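Local coordinates for protein 2-oxoadipate dioxygenase/decarboxylase, chloroplastic/amyloplastic (Oryza sativa, PDB 6W1K) that uses ferrous iron and dioxygen to decarboxylate and hydroxylate 2-oxoadipate to (R)-2-hydroxyglutarate, a step of lysine catabolism in plant plastids, at residues 105-110 with 117-122; 12-17 with 80-85. All coordinates share one frame; numbering follows the deposited sequence.

Contact 1: residues 105-110 with 117-122; sequences PTNDGY and GPLPRI
The phenol ring of Y110 carries the ring of P118 on one face: CD of P118 stands 3.7 Å from the ring centroid, 18° off the normal, displaced toward the rim nearest CE2 and CZ. Proline suits this CH-pi contact because CD, bonded to nitrogen, has polarised C-H bonds. The backbone of G117 continues along the same face, while the carbonyl O of N107 lies at the ring's edge, in its plane. Cut back to an alanine, this position would lose the ring, and P118 and the G117 backbone would probably be left without that cover.

Three residues earlier, the amide of N107 links the two segments. Its OD1 accepts the backbone N-H of L119 at 2.9 Å, the donor tilted 31° from the carbonyl plane. ND2 turns back to the carbonyl O of P105, also at 2.9 Å, and gives a second hydrogen to a water that donates to L119 O. The side chain of L119 lies against this amide and reaches P105. The contact closes the loop between strands 97-103 and 121-127 on itself beside helix 16-36, whose R23 bonds to G117 O and packs on Y110. One asparagine thus satisfies backbone groups on both segments, fixing its own amide rotation.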
ATOM      1  N   PRO A 105     -16.134  -4.098   1.338  1.00 24.19           N
ATOM      2  CA  PRO A 105     -17.481  -4.586   1.642  1.00 23.79           C
ATOM      3  C   PRO A 105     -17.444  -5.499   2.871  1.00 23.58           C
ATOM      4  O   PRO A 105     -16.401  -6.049   3.222  1.00 23.12           O
ATOM      5  CB  PRO A 105     -17.871  -5.357   0.385  1.00 23.48           C
ATOM      6  CG  PRO A 105     -16.551  -5.882  -0.160  1.00 23.79           C
ATOM      7  CD  PRO A 105     -15.537  -4.779   0.171  1.00 24.23           C
ATOM      8  N   THR A 106     -18.603  -5.671   3.510  1.00 24.06           N
ATOM      9  CA  THR A 106     -18.714  -6.630   4.612  1.00 24.81           C
ATOM     10  C   THR A 106     -18.365  -8.014   4.072  1.00 23.62           C
ATOM     11  O   THR A 106     -18.817  -8.389   2.984  1.00 22.91           O
ATOM     12  CB  THR A 106     -20.107  -6.617   5.217  1.00 27.55           C
ATOM     13  OG1 THR A 106     -20.366  -5.310   5.745  1.00 27.28           O
ATOM     14  CG2 THR A 106     -20.252  -7.687   6.341  1.00 28.84           C
ATOM     15  N   ASN A 107     -17.473  -8.716   4.780  1.00 23.30           N
ATOM     16  CA  ASN A 107     -16.979 -10.058   4.430  1.00 27.11           C
ATOM     17  C   ASN A 107     -16.732 -10.787   5.756  1.00 31.54           C
ATOM     18  O   ASN A 107     -15.626 -11.063   6.192  1.00 32.98           O
ATOM     19  CB  ASN A 107     -15.745 -10.004   3.523  1.00 28.15           C
ATOM     20  CG  ASN A 107     -14.546  -9.355   4.172  1.00 28.85           C
ATOM     21  OD1 ASN A 107     -13.548 -10.003   4.447  1.00 28.24           O
ATOM     22  ND2 ASN A 107     -14.616  -8.065   4.361  1.00 26.87           N
ATOM     23  N   ASP A 108     -17.809 -11.102   6.472  1.00 32.57           N
ATOM     24  CA  ASP A 108     -17.657 -11.749   7.774  1.00 37.16           C
ATOM     25  C   ASP A 108     -17.466 -13.258   7.692  1.00 36.91           C
ATOM     26  O   ASP A 108     -17.184 -13.885   8.726  1.00 38.54           O
ATOM     27  CB  ASP A 108     -18.878 -11.483   8.666  1.00 41.23           C
ATOM     28  CG  ASP A 108     -19.041 -10.010   9.014  1.00 47.20           C
ATOM     29  OD1 ASP A 108     -20.192  -9.557   9.203  1.00 52.59           O
ATOM     30  OD2 ASP A 108     -18.017  -9.302   9.094  1.00 45.59           O
ATOM     31  N   GLY A 109     -17.650 -13.862   6.518  1.00 36.03           N
ATOM     32  CA  GLY A 109     -17.518 -15.299   6.387  1.00 35.11           C
ATOM     33  C   GLY A 109     -16.237 -15.792   5.729  1.00 34.18           C
ATOM     34  O   GLY A 109     -16.163 -16.950   5.304  1.00 33.66           O
ATOM     35  N   TYR A 110     -15.211 -14.950   5.653  1.00 35.08           N
ATOM     36  CA  TYR A 110     -13.948 -15.407   5.089  1.00 36.99           C
ATOM     37  C   TYR A 110     -13.473 -16.663   5.813  1.00 41.22           C
ATOM     38  O   TYR A 110     -13.718 -16.850   7.005  1.00 40.29           O
ATOM     39  CB  TYR A 110     -12.891 -14.310   5.195  1.00 36.24           C
ATOM     40  CG  TYR A 110     -12.584 -13.872   6.593  1.00 36.55           C
ATOM     41  CD1 TYR A 110     -13.210 -12.765   7.137  1.00 37.06           C
ATOM     42  CD2 TYR A 110     -11.655 -14.545   7.364  1.00 38.06           C
ATOM     43  CE1 TYR A 110     -12.918 -12.346   8.407  1.00 39.13           C
ATOM     44  CE2 TYR A 110     -11.368 -14.138   8.650  1.00 38.92           C
ATOM     45  CZ  TYR A 110     -11.994 -13.028   9.159  1.00 41.52           C
ATOM     46  OH  TYR A 110     -11.727 -12.603  10.439  1.00 44.90           O
ATOM     47  N   GLY A 117      -8.417 -13.949   3.792  1.00 27.73           N
ATOM     48  CA  GLY A 117      -8.813 -13.566   5.124  1.00 27.33           C
ATOM     49  C   GLY A 117      -9.672 -12.329   5.047  1.00 27.87           C
ATOM     50  O   GLY A 117     -10.314 -12.062   4.026  1.00 24.59           O
ATOM     51  N   PRO A 118      -9.703 -11.543   6.118  1.00 31.71           N
ATOM     52  CA  PRO A 118     -10.475 -10.294   6.075  1.00 32.17           C
ATOM     53  C   PRO A 118      -9.953  -9.430   4.934  1.00 27.33           C
ATOM     54  O   PRO A 118      -8.749  -9.270   4.758  1.00 27.84           O
ATOM     55  CB  PRO A 118     -10.234  -9.668   7.452  1.00 37.41           C
ATOM     56  CG  PRO A 118      -9.069 -10.384   8.031  1.00 44.30           C
ATOM     57  CD  PRO A 118      -9.070 -11.764   7.429  1.00 37.99           C
ATOM     58  N   LEU A 119     -10.864  -8.912   4.133  1.00 25.77           N
ATOM     59  CA  LEU A 119     -10.452  -8.165   2.955  1.00 26.30           C
ATOM     60  C   LEU A 119      -9.690  -6.909   3.359  1.00 28.89           C
ATOM     61  O   LEU A 119     -10.049  -6.250   4.350  1.00 24.58           O
ATOM     62  CB  LEU A 119     -11.661  -7.773   2.121  1.00 26.10           C
ATOM     63  CG  LEU A 119     -12.324  -8.843   1.267  1.00 26.57           C
ATOM     64  CD1 LEU A 119     -13.596  -8.207   0.707  1.00 27.67           C
ATOM     65  CD2 LEU A 119     -11.418  -9.420   0.174  1.00 26.42           C
ATOM     66  N   PRO A 120      -8.642  -6.546   2.625  1.00 26.38           N
ATOM     67  CA  PRO A 120      -7.834  -5.390   3.024  1.00 25.51           C
ATOM     68  C   PRO A 120      -8.477  -4.076   2.606  1.00 25.80           C
ATOM     69  O   PRO A 120      -9.242  -4.005   1.637  1.00 25.02           O
ATOM     70  CB  PRO A 120      -6.514  -5.624   2.284  1.00 25.11           C
ATOM     71  CG  PRO A 120      -6.926  -6.335   0.982  1.00 25.09           C
ATOM     72  CD  PRO A 120      -8.068  -7.261   1.455  1.00 25.55           C
ATOM     73  N   ARG A 121      -8.212  -3.051   3.416  1.00 26.39           N
ATOM     74  CA  ARG A 121      -8.424  -1.679   2.988  1.00 25.25           C
ATOM     75  C   ARG A 121      -7.521  -1.408   1.793  1.00 23.28           C
ATOM     76  O   ARG A 121      -6.551  -2.127   1.539  1.00 22.03           O
ATOM     77  CB  ARG A 121      -8.143  -0.690   4.129  1.00 26.24           C
ATOM     78  CG  ARG A 121      -8.946  -0.932   5.428  1.00 27.50           C
ATOM     79  CD  ARG A 121      -8.253  -0.167   6.540  1.00 28.60           C
ATOM     80  NE  ARG A 121      -8.788  -0.382   7.873  1.00 30.38           N
ATOM     81  CZ  ARG A 121      -8.495  -1.415   8.652  1.00 31.82           C
ATOM     82  NH1 ARG A 121      -7.656  -2.364   8.226  1.00 32.35           N
ATOM     83  NH2 ARG A 121      -9.034  -1.494   9.849  1.00 32.80           N
ATOM     84  N   ILE A 122      -7.855  -0.370   1.029  1.00 23.08           N
ATOM     85  CA  ILE A 122      -7.038   0.034  -0.108  1.00 23.32           C
ATOM     86  C   ILE A 122      -6.657   1.502   0.051  1.00 21.81           C
ATOM     87  O   ILE A 122      -7.508   2.340   0.334  1.00 21.70           O
ATOM     88  CB  ILE A 122      -7.756  -0.188  -1.463  1.00 24.91           C
ATOM     89  CG1 ILE A 122      -8.327  -1.599  -1.582  1.00 25.54           C
ATOM     90  CG2 ILE A 122      -6.772   0.098  -2.592  1.00 26.79           C
ATOM     91  CD1 ILE A 122      -7.331  -2.658  -1.810  1.00 26.27           C
TER
HETATM   92  O   HOH W   1     -12.324  -6.813   5.871  1.00 25.78           O

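Contact 2: residues 12-17 with 80-85; sequences DALPKG and TDFGYV
L14 lays its isobutyl end over the peptide that follows F82: CD1 comes within 3.4 Å of F82 O, and CD2 lies 3.6 Å from F82 C. The same CD1 meets F82 CB at 4.1 Å and sits at the edge of the phenyl ring, near its plane. Leucine suits the place because, with CG opposite its own carbonyl carbon (chi1 -70°), its branched end sets two methyls on this peptide; it also packs on P105.

G83 has positive phi (81°) and is the C-prime residue of a Schellman motif that ends helix 72-81, with Y84 N bonding back to F79 O and G83 N to T80 O. A glycine suits twice over: it adopts that backbone shape easily, and a beta carbon would stand only 3.1 Å from L14 CD2. A water donates to D12 O at 2.8 Å and to G83 O at 2.7 Å, bridging the two backbones.

The contact lies at the surface, joining the approach to helix 16-36, where P15 is the N-cap residue, to the end of helix 72-81. F82 also packs on A18 of helix 16-36 and meets the ring of F78, while the chain beyond G83 runs into strand 85-92.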
ATOM      1  N   ASP A  12     -22.697  -3.140   2.288  1.00 26.96           N
ATOM      2  CA  ASP A  12     -23.149  -4.332   1.588  1.00 28.59           C
ATOM      3  C   ASP A  12     -22.019  -5.345   1.477  1.00 25.55           C
ATOM      4  O   ASP A  12     -20.856  -4.995   1.276  1.00 23.73           O
ATOM      5  CB  ASP A  12     -23.624  -3.983   0.186  1.00 29.91           C
ATOM      6  CG  ASP A  12     -25.031  -3.447   0.138  1.00 33.49           C
ATOM      7  OD1 ASP A  12     -25.522  -2.956   1.181  1.00 35.27           O
ATOM      8  OD2 ASP A  12     -25.598  -3.468  -0.988  1.00 32.72           O
ATOM      9  N   ALA A  13     -22.379  -6.604   1.608  1.00 25.73           N
ATOM     10  CA  ALA A  13     -21.544  -7.726   1.208  1.00 25.79           C
ATOM     11  C   ALA A  13     -21.687  -8.019  -0.277  1.00 25.06           C
ATOM     12  O   ALA A  13     -22.760  -7.866  -0.863  1.00 25.72           O
ATOM     13  CB  ALA A  13     -21.931  -8.988   1.983  1.00 27.17           C
ATOM     14  N   LEU A  14     -20.612  -8.508  -0.874  1.00 24.32           N
ATOM     15  CA  LEU A  14     -20.694  -8.939  -2.276  1.00 24.25           C
ATOM     16  C   LEU A  14     -21.463 -10.265  -2.442  1.00 25.65           C
ATOM     17  O   LEU A  14     -21.487 -11.113  -1.544  1.00 25.64           O
ATOM     18  CB  LEU A  14     -19.310  -9.107  -2.846  1.00 23.57           C
ATOM     19  CG  LEU A  14     -18.519  -7.797  -3.070  1.00 24.02           C
ATOM     20  CD1 LEU A  14     -17.131  -8.188  -3.503  1.00 24.46           C
ATOM     21  CD2 LEU A  14     -19.148  -6.868  -4.077  1.00 24.41           C
ATOM     22  N   PRO A  15     -22.102 -10.463  -3.583  1.00 28.11           N
ATOM     23  CA  PRO A  15     -22.568 -11.816  -3.921  1.00 27.56           C
ATOM     24  C   PRO A  15     -21.391 -12.784  -4.021  1.00 25.81           C
ATOM     25  O   PRO A  15     -20.228 -12.397  -4.203  1.00 22.94           O
ATOM     26  CB  PRO A  15     -23.277 -11.637  -5.276  1.00 31.19           C
ATOM     27  CG  PRO A  15     -22.856 -10.326  -5.792  1.00 34.69           C
ATOM     28  CD  PRO A  15     -22.375  -9.482  -4.650  1.00 31.30           C
ATOM     29  N   LYS A  16     -21.724 -14.077  -3.927  1.00 26.09           N
ATOM     30  CA  LYS A  16     -20.707 -15.106  -3.712  1.00 31.68           C
ATOM     31  C   LYS A  16     -19.697 -15.195  -4.855  1.00 27.80           C
ATOM     32  O   LYS A  16     -18.496 -15.375  -4.609  1.00 25.89           O
ATOM     33  CB  LYS A  16     -21.380 -16.472  -3.495  1.00 41.92           C
ATOM     34  CG  LYS A  16     -20.366 -17.562  -3.135  1.00 51.37           C
ATOM     35  CD  LYS A  16     -20.966 -18.651  -2.250  1.00 59.29           C
ATOM     36  CE  LYS A  16     -21.231 -19.880  -3.065  1.00 68.13           C
ATOM     37  NZ  LYS A  16     -21.265 -21.170  -2.260  1.00 74.51           N
ATOM     38  N   GLY A  17     -20.148 -15.101  -6.112  1.00 26.47           N
ATOM     39  CA  GLY A  17     -19.201 -15.148  -7.223  1.00 24.85           C
ATOM     40  C   GLY A  17     -18.261 -13.955  -7.250  1.00 22.97           C
ATOM     41  O   GLY A  17     -17.050 -14.097  -7.483  1.00 22.09           O
ATOM     42  N   THR A  80     -14.409  -0.107  -6.234  1.00 24.72           N
ATOM     43  CA  THR A  80     -15.810   0.229  -5.970  1.00 25.44           C
ATOM     44  C   THR A  80     -16.778  -0.666  -6.751  1.00 24.41           C
ATOM     45  O   THR A  80     -17.901  -0.885  -6.287  1.00 23.64           O
ATOM     46  CB  THR A  80     -16.113   1.711  -6.256  1.00 26.32           C
ATOM     47  OG1 THR A  80     -15.791   2.044  -7.609  1.00 27.47           O
ATOM     48  CG2 THR A  80     -15.288   2.594  -5.298  1.00 25.58           C
ATOM     49  N   ASP A  81     -16.373  -1.215  -7.908  1.00 24.42           N
ATOM     50  CA  ASP A  81     -17.164  -2.265  -8.554  1.00 24.67           C
ATOM     51  C   ASP A  81     -17.307  -3.510  -7.652  1.00 22.41           C
ATOM     52  O   ASP A  81     -18.298  -4.228  -7.728  1.00 23.37           O
ATOM     53  CB  ASP A  81     -16.517  -2.684  -9.877  1.00 26.27           C
ATOM     54  CG  ASP A  81     -16.727  -1.681 -11.024  1.00 29.14           C
ATOM     55  OD1 ASP A  81     -17.544  -0.744 -10.918  1.00 29.20           O
ATOM     56  OD2 ASP A  81     -16.024  -1.865 -12.048  1.00 29.45           O
ATOM     57  N   PHE A  82     -16.330  -3.767  -6.798  1.00 21.18           N
ATOM     58  CA  PHE A  82     -16.369  -4.869  -5.843  1.00 21.11           C
ATOM     59  C   PHE A  82     -16.618  -4.384  -4.415  1.00 23.48           C
ATOM     60  O   PHE A  82     -16.110  -4.948  -3.446  1.00 24.24           O
ATOM     61  CB  PHE A  82     -15.092  -5.699  -5.998  1.00 20.59           C
ATOM     62  CG  PHE A  82     -15.099  -6.479  -7.293  1.00 21.71           C
ATOM     63  CD1 PHE A  82     -15.864  -7.651  -7.411  1.00 21.35           C
ATOM     64  CD2 PHE A  82     -14.434  -6.002  -8.417  1.00 21.41           C
ATOM     65  CE1 PHE A  82     -15.965  -8.347  -8.623  1.00 23.48           C
ATOM     66  CE2 PHE A  82     -14.511  -6.697  -9.625  1.00 22.78           C
ATOM     67  CZ  PHE A  82     -15.270  -7.867  -9.730  1.00 24.30           C
ATOM     68  N   GLY A  83     -17.511  -3.397  -4.271  1.00 23.81           N
ATOM     69  CA  GLY A  83     -18.137  -3.092  -3.002  1.00 24.26           C
ATOM     70  C   GLY A  83     -17.310  -2.254  -2.043  1.00 22.75           C
ATOM     71  O   GLY A  83     -17.758  -2.000  -0.915  1.00 22.75           O
ATOM     72  N   TYR A  84     -16.142  -1.787  -2.455  1.00 21.54           N
ATOM     73  CA  TYR A  84     -15.384  -0.873  -1.615  1.00 22.04           C
ATOM     74  C   TYR A  84     -16.019   0.520  -1.612  1.00 22.72           C
ATOM     75  O   TYR A  84     -16.704   0.934  -2.548  1.00 23.39           O
ATOM     76  CB  TYR A  84     -13.936  -0.769  -2.064  1.00 21.91           C
ATOM     77  CG  TYR A  84     -13.063  -1.899  -1.597  1.00 22.33           C
ATOM     78  CD1 TYR A  84     -13.214  -3.166  -2.132  1.00 22.77           C
ATOM     79  CD2 TYR A  84     -12.119  -1.705  -0.585  1.00 23.06           C
ATOM     80  CE1 TYR A  84     -12.421  -4.210  -1.699  1.00 22.42           C
ATOM     81  CE2 TYR A  84     -11.332  -2.736  -0.141  1.00 22.69           C
ATOM     82  CZ  TYR A  84     -11.474  -3.989  -0.720  1.00 22.60           C
ATOM     83  OH  TYR A  84     -10.701  -5.040  -0.280  1.00 22.50           O
ATOM     84  N   VAL A  85     -15.783   1.226  -0.512  1.00 23.42           N
ATOM     85  CA  VAL A  85     -16.431   2.495  -0.205  1.00 24.69           C
ATOM     86  C   VAL A  85     -15.326   3.527  -0.037  1.00 25.30           C
ATOM     87  O   VAL A  85     -14.448   3.349   0.808  1.00 23.68           O
ATOM     88  CB  VAL A  85     -17.270   2.397   1.083  1.00 25.81           C
ATOM     89  CG1 VAL A  85     -17.949   3.717   1.482  1.00 27.03           C
ATOM     90  CG2 VAL A  85     -18.357   1.307   0.931  1.00 26.39           C
TER
HETATM   91  O   HOH W   2     -20.292  -2.531   0.007  1.00 24.09           O

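Both segments of contact 2 precede contact 1 in the chain, and the centres lie 10 Å apart on the same side of the molecule. Strands 85-92 and 97-103 lead from one to the other; strand 121-127, which starts in contact 1, then pairs antiparallel with 97-103 in the mixed sheet. The contacts touch directly: Y84 OH lies 2.6 Å from P120 O and T106 N 3.2 Å from D12 O, both probable hydrogen bonds. Helix 16-36 borders both, F22 meeting Y84 and L119. Residues 12-17 thus lie against the turn before strand 85-92 and the loop after strand 97-103, at the sheet's edge. That sheet's strands 57-65, 195-199 and 258-271 hold the metal ligands H59, H195 and E267.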